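Local coordinates for protein MAU2 chromatid cohesion factor homolog (Saccharomyces cerevisiae, PDB 4XDN) that forms with SCC2 the complex needed for cohesin to associate with chromosomes, and so takes part in sister chromatid cohesion, at residues Trp610-Cys615 with Leu626-Leu631; Gln394-Gly399 with Arg595-Met600. All blocks are in the same frame, centred on the assembly; numbering follows the deposited sequence.

Contact 1: Trp610-Cys615 with Leu626-Leu631; sequences WHLMNC and LTNAKL
Thr627 enters the side of helix 601-618 between His611, Leu612 and Cys615, and its two branches do different work. The methyl CG2 lies 3.8 Å from CB of Leu612, close against the backbone. A small side chain such as threonine suits a place where the CA atoms of Leu612 and Thr627 are 6.0 Å apart. With OG1 anti to its carbonyl carbon (chi1 -55°), the hydroxyl turns back along its own helix and bonds to the carbonyl of Asp623, so a polar atom can be buried here. From that position OG1 meets the edge of the His611 imidazole, near the ring plane, 3.4 Å from CD2, while Cys615 SG stands 3.8 Å from the same OG1. ND1 of the ring bonds to Ser587 OG of helix 580-593, which fixes the ring's rotation. Helices 601-618 and 621-638 form an antiparallel helical hairpin, their local axes 9.7 Å apart at 161°, and the contact is made mainly by side chains, without a hydrogen bond between the two segments. Whereas Thr627, His611 and Cys615 are buried, the other side reaches a partly exposed border at Asn628. Leu612 extends toward it, CG anti to the backbone N (chi1 176°), and spreads its methyls: CD2 meets Leu631 CD1 at 3.9 Å and Asn628 OD1 at 3.7 Å, whereas CD1 lies 4.0 Å from Asn628 ND2. A branched leucine suits this place, since its two methyls can meet both the other leucine and the amide group. The chain of another protein also packs on Leu612, Asn628 and Leu631.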
loop_
_atom_site.group_PDB
_atom_site.type_symbol
_atom_site.label_atom_id
_atom_site.label_comp_id
_atom_site.label_asym_id
_atom_site.label_seq_id
_atom_site.Cartn_x
_atom_site.Cartn_y
_atom_site.Cartn_z
ATOM N N TRP A 610 7.938 -10.825 40.907
ATOM C CA TRP A 610 6.568 -11.254 41.146
ATOM C C TRP A 610 6.513 -12.743 41.457
ATOM O O TRP A 610 5.847 -13.169 42.399
ATOM C CB TRP A 610 5.696 -10.938 39.930
ATOM C CG TRP A 610 4.294 -11.431 40.046
ATOM C CD1 TRP A 610 3.493 -11.383 41.150
ATOM C CD2 TRP A 610 3.524 -12.057 39.016
ATOM N NE1 TRP A 610 2.269 -11.938 40.868
ATOM C CE2 TRP A 610 2.262 -12.359 39.563
ATOM C CE3 TRP A 610 3.777 -12.389 37.682
ATOM C CZ2 TRP A 610 1.257 -12.976 38.824
ATOM C CZ3 TRP A 610 2.778 -13.001 36.951
ATOM C CH2 TRP A 610 1.534 -13.290 37.524
ATOM N N HIS A 611 7.221 -13.533 40.660
ATOM C CA HIS A 611 7.225 -14.975 40.839
ATOM C C HIS A 611 7.868 -15.370 42.169
ATOM O O HIS A 611 7.427 -16.318 42.815
ATOM C CB HIS A 611 7.955 -15.659 39.684
ATOM C CG HIS A 611 7.862 -17.151 39.724
ATOM N ND1 HIS A 611 6.669 -17.824 39.571
ATOM C CD2 HIS A 611 8.808 -18.100 39.921
ATOM C CE1 HIS A 611 6.885 -19.124 39.666
ATOM N NE2 HIS A 611 8.174 -19.318 39.878
ATOM N N LEU A 612 8.903 -14.639 42.576
ATOM C CA LEU A 612 9.562 -14.895 43.854
ATOM C C LEU A 612 8.590 -14.719 45.018
ATOM O O LEU A 612 8.621 -15.493 45.975
ATOM C CB LEU A 612 10.770 -13.969 44.039
ATOM C CG LEU A 612 11.490 -14.067 45.392
ATOM C CD1 LEU A 612 12.033 -15.467 45.629
ATOM C CD2 LEU A 612 12.609 -13.040 45.483
ATOM N N MET A 613 7.736 -13.701 44.936
ATOM C CA MET A 613 6.731 -13.470 45.969
ATOM C C MET A 613 5.807 -14.671 46.064
ATOM O O MET A 613 5.576 -15.205 47.147
ATOM C CB MET A 613 5.909 -12.210 45.678
ATOM C CG MET A 613 6.708 -10.919 45.652
ATOM S SD MET A 613 7.745 -10.687 47.105
ATOM C CE MET A 613 9.348 -10.465 46.328
ATOM N N ASN A 614 5.288 -15.093 44.918
ATOM C CA ASN A 614 4.375 -16.224 44.861
ATOM C C ASN A 614 5.025 -17.492 45.417
ATOM O O ASN A 614 4.368 -18.305 46.061
ATOM C CB ASN A 614 3.907 -16.437 43.423
ATOM C CG ASN A 614 3.252 -15.197 42.837
ATOM O OD1 ASN A 614 2.572 -14.447 43.538
ATOM N ND2 ASN A 614 3.466 -14.969 41.548
ATOM N N CYS A 615 6.321 -17.649 45.172
ATOM C CA CYS A 615 7.079 -18.745 45.763
ATOM C C CYS A 615 7.169 -18.568 47.273
ATOM O O CYS A 615 6.962 -19.513 48.032
ATOM C CB CYS A 615 8.483 -18.821 45.161
ATOM S SG CYS A 615 8.542 -19.357 43.439
ATOM N N LEU A 626 15.711 -21.449 43.222
ATOM C CA LEU A 626 15.939 -21.322 41.787
ATOM C C LEU A 626 15.589 -19.927 41.286
ATOM O O LEU A 626 16.273 -19.389 40.416
ATOM C CB LEU A 626 15.127 -22.368 41.023
ATOM C CG LEU A 626 15.445 -23.829 41.343
ATOM C CD1 LEU A 626 14.503 -24.752 40.591
ATOM C CD2 LEU A 626 16.891 -24.157 41.013
ATOM N N THR A 627 14.531 -19.338 41.837
ATOM C CA THR A 627 14.093 -18.015 41.403
ATOM C C THR A 627 15.081 -16.935 41.847
ATOM O O THR A 627 15.409 -16.035 41.074
ATOM C CB THR A 627 12.689 -17.678 41.938
ATOM O OG1 THR A 627 11.768 -18.705 41.547
ATOM C CG2 THR A 627 12.204 -16.337 41.384
ATOM N N ASN A 628 15.551 -17.020 43.089
ATOM C CA ASN A 628 16.580 -16.103 43.568
ATOM C C ASN A 628 17.833 -16.213 42.709
ATOM O O ASN A 628 18.452 -15.207 42.361
ATOM C CB ASN A 628 16.928 -16.383 45.034
ATOM C CG ASN A 628 16.191 -15.474 45.998
ATOM O OD1 ASN A 628 16.083 -14.268 45.775
ATOM N ND2 ASN A 628 15.681 -16.051 47.081
ATOM N N ALA A 629 18.198 -17.445 42.371
ATOM C CA ALA A 629 19.360 -17.699 41.531
ATOM C C ALA A 629 19.187 -17.049 40.164
ATOM O O ALA A 629 20.117 -16.440 39.635
ATOM C CB ALA A 629 19.590 -19.195 41.381
ATOM N N LYS A 630 17.993 -17.175 39.599
ATOM C CA LYS A 630 17.716 -16.609 38.285
ATOM C C LYS A 630 17.777 -15.088 38.335
ATOM O O LYS A 630 18.259 -14.447 37.400
ATOM C CB LYS A 630 16.350 -17.069 37.773
ATOM C CG LYS A 630 15.985 -16.529 36.393
ATOM C CD LYS A 630 16.998 -16.937 35.332
ATOM C CE LYS A 630 16.602 -16.405 33.965
ATOM N NZ LYS A 630 17.591 -16.759 32.920
ATOM N N LEU A 631 17.290 -14.513 39.431
ATOM C CA LEU A 631 17.342 -13.069 39.612
ATOM C C LEU A 631 18.786 -12.606 39.727
ATOM O O LEU A 631 19.162 -11.586 39.156
ATOM C CB LEU A 631 16.548 -12.645 40.849
ATOM C CG LEU A 631 15.026 -12.779 40.756
ATOM C CD1 LEU A 631 14.385 -12.461 42.098
ATOM C CD2 LEU A 631 14.457 -11.879 39.665
#

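Contact 2: Gln394-Gly399 with Arg595-Met600; sequences QTLLKG and RQQGGM
The C-terminal end of helix 369-398 meets the loop that links helices 580-593 and 601-618, and backbone atoms carry most of the join. Leu397 O, in the last turn of the helix, accepts a hydrogen bond from Gly598 N, 2.8 Å long and nearly straight at 173°, with the donor tilted 31° from the carbonyl plane. CA of Gln597 also lies near this oxygen, at 3.5 Å. One residue on, Lys398 O receives a CA-H...O contact from Gly598 CA at 3.4 Å. Such closeness depends on glycine: the absence of a side chain lets Gly598 CA come so near Lys398 O, and lets the two chains run close together at Gly399 and Gly599. Gly399 and Gly599 both adopt positive phi as well, a conformation that costs glycine little, the first where the chain leaves the helix and the second just before Met600, the N-cap of helix 601-618. A water donates to Leu396 O (2.8 Å) and to Gly598 O (2.9 Å), bridging two carbonyls that cannot bond to each other. Gln597 lies alongside Leu396, pointing the same way. Its chain is extended beyond CG (chi2 175°), which carries the amide along the flank of the last turn, beside Leu396, and leaves OE1 3.2 Å from Leu396 O; both are acceptors, so the pair is no bond. CB and CG of Gln597 pack near that carbonyl, and the side chain also touches Cys336 and Tyr337, a role for which a long, flexible side chain is suited. Leu397 instead sends CD1 to 4.2 Å from Gln596 O. Carbonyls at a helix end lack the partners of a further turn; here the loop's N-H satisfies Leu397 O and the water Leu396 O, so the join is mainly a matter of backbone polar groups.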
loop_
_atom_site.group_PDB
_atom_site.type_symbol
_atom_site.label_atom_id
_atom_site.label_comp_id
_atom_site.label_asym_id
_atom_site.label_seq_id
_atom_site.Cartn_x
_atom_site.Cartn_y
_atom_site.Cartn_z
ATOM N N GLN A 394 14.307 -9.695 12.924
ATOM C CA GLN A 394 15.538 -9.860 13.691
ATOM C C GLN A 394 15.507 -9.004 14.949
ATOM O O GLN A 394 15.963 -9.432 16.011
ATOM C CB GLN A 394 16.759 -9.499 12.842
ATOM C CG GLN A 394 17.336 -10.665 12.053
ATOM C CD GLN A 394 17.877 -11.770 12.942
ATOM O OE1 GLN A 394 17.580 -12.947 12.739
ATOM N NE2 GLN A 394 18.683 -11.395 13.929
ATOM N N THR A 395 14.970 -7.794 14.823
ATOM C CA THR A 395 14.852 -6.885 15.956
ATOM C C THR A 395 13.950 -7.482 17.028
ATOM O O THR A 395 14.257 -7.410 18.220
ATOM C CB THR A 395 14.300 -5.509 15.520
ATOM O OG1 THR A 395 15.192 -4.913 14.572
ATOM C CG2 THR A 395 14.151 -4.573 16.713
ATOM N N LEU A 396 12.840 -8.072 16.600
ATOM C CA LEU A 396 11.941 -8.763 17.516
ATOM C C LEU A 396 12.647 -9.931 18.192
ATOM O O LEU A 396 12.486 -10.160 19.391
ATOM C CB LEU A 396 10.703 -9.270 16.776
ATOM C CG LEU A 396 9.424 -8.446 16.913
ATOM C CD1 LEU A 396 8.378 -8.953 15.936
ATOM C CD2 LEU A 396 8.897 -8.506 18.338
ATOM N N LEU A 397 13.430 -10.669 17.412
ATOM C CA LEU A 397 14.084 -11.875 17.904
ATOM C C LEU A 397 15.221 -11.557 18.870
ATOM O O LEU A 397 15.356 -12.206 19.905
ATOM C CB LEU A 397 14.618 -12.704 16.731
ATOM C CG LEU A 397 15.334 -14.010 17.094
ATOM C CD1 LEU A 397 14.382 -14.987 17.772
ATOM C CD2 LEU A 397 15.965 -14.638 15.854
ATOM N N LYS A 398 16.026 -10.553 18.533
ATOM C CA LYS A 398 17.275 -10.294 19.250
ATOM C C LYS A 398 17.189 -9.139 20.247
ATOM O O LYS A 398 17.994 -9.053 21.175
ATOM C CB LYS A 398 18.398 -10.012 18.248
ATOM C CG LYS A 398 18.689 -11.165 17.296
ATOM C CD LYS A 398 19.022 -12.433 18.062
ATOM C CE LYS A 398 19.713 -13.463 17.184
ATOM N NZ LYS A 398 20.184 -14.628 17.987
ATOM N N GLY A 399 16.221 -8.248 20.057
ATOM C CA GLY A 399 16.095 -7.086 20.917
ATOM C C GLY A 399 17.186 -6.069 20.640
ATOM O O GLY A 399 17.750 -5.475 21.560
ATOM N N ARG A 595 12.477 -16.012 27.815
ATOM C CA ARG A 595 13.741 -16.478 27.247
ATOM C C ARG A 595 13.691 -16.604 25.725
ATOM O O ARG A 595 14.728 -16.709 25.072
ATOM C CB ARG A 595 14.132 -17.827 27.856
ATOM C CG ARG A 595 13.358 -19.022 27.311
ATOM C CD ARG A 595 13.782 -20.307 28.001
ATOM N NE ARG A 595 13.717 -21.459 27.105
ATOM C CZ ARG A 595 14.526 -21.644 26.063
ATOM N NH1 ARG A 595 15.460 -20.747 25.770
ATOM N NH2 ARG A 595 14.396 -22.725 25.304
ATOM N N GLN A 596 12.485 -16.590 25.167
ATOM C CA GLN A 596 12.292 -16.890 23.750
ATOM C C GLN A 596 12.813 -15.789 22.824
ATOM O O GLN A 596 13.070 -16.042 21.648
ATOM C CB GLN A 596 10.808 -17.138 23.471
ATOM C CG GLN A 596 10.198 -18.287 24.263
ATOM C CD GLN A 596 10.365 -19.627 23.576
ATOM O OE1 GLN A 596 9.385 -20.248 23.162
ATOM N NE2 GLN A 596 11.604 -20.086 23.458
ATOM N N GLN A 597 12.968 -14.577 23.352
ATOM C CA GLN A 597 13.476 -13.451 22.568
ATOM C C GLN A 597 14.488 -12.635 23.364
ATOM O O GLN A 597 14.423 -12.580 24.591
ATOM C CB GLN A 597 12.328 -12.543 22.113
ATOM C CG GLN A 597 11.388 -13.183 21.105
ATOM C CD GLN A 597 10.191 -12.303 20.774
ATOM O OE1 GLN A 597 10.080 -11.175 21.254
ATOM N NE2 GLN A 597 9.291 -12.820 19.949
ATOM N N GLY A 598 15.418 -12.001 22.656
ATOM C CA GLY A 598 16.388 -11.123 23.285
ATOM C C GLY A 598 15.751 -9.810 23.701
ATOM O O GLY A 598 14.640 -9.496 23.279
ATOM N N GLY A 599 16.450 -9.044 24.534
ATOM C CA GLY A 599 15.951 -7.757 24.993
ATOM C C GLY A 599 14.894 -7.860 26.082
ATOM O O GLY A 599 14.297 -6.855 26.466
ATOM N N MET A 600 14.674 -9.068 26.590
ATOM C CA MET A 600 13.597 -9.333 27.545
ATOM C C MET A 600 14.076 -9.479 28.993
ATOM O O MET A 600 13.304 -9.869 29.864
ATOM C CB MET A 600 12.854 -10.608 27.135
ATOM C CG MET A 600 12.096 -10.487 25.821
ATOM S SD MET A 600 10.624 -9.465 25.984
ATOM C CE MET A 600 9.509 -10.606 26.799
HETATM O O HOH W 1 12.399 -8.568 21.702
#

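Contact 2 brings together parts of the chain almost 200 residues apart, whereas contact 1 joins neighbouring helices; the order along the chain is serial, contact 2 closing before contact 1 opens. Their centres are 22 Å apart and their nearest atoms about 6 Å, without touching. Helix 601-618 links them: it starts at the loop of contact 2 and carries residues 610-615 of contact 1. Both lie on the same side of the chain's centre, contact 1 farther out at about 45 Å and contact 2 at about 27 Å. The loop 595-600 thus ties the first helix of the C-terminal hairpin to the end of helix 369-398 in this largely helical protein.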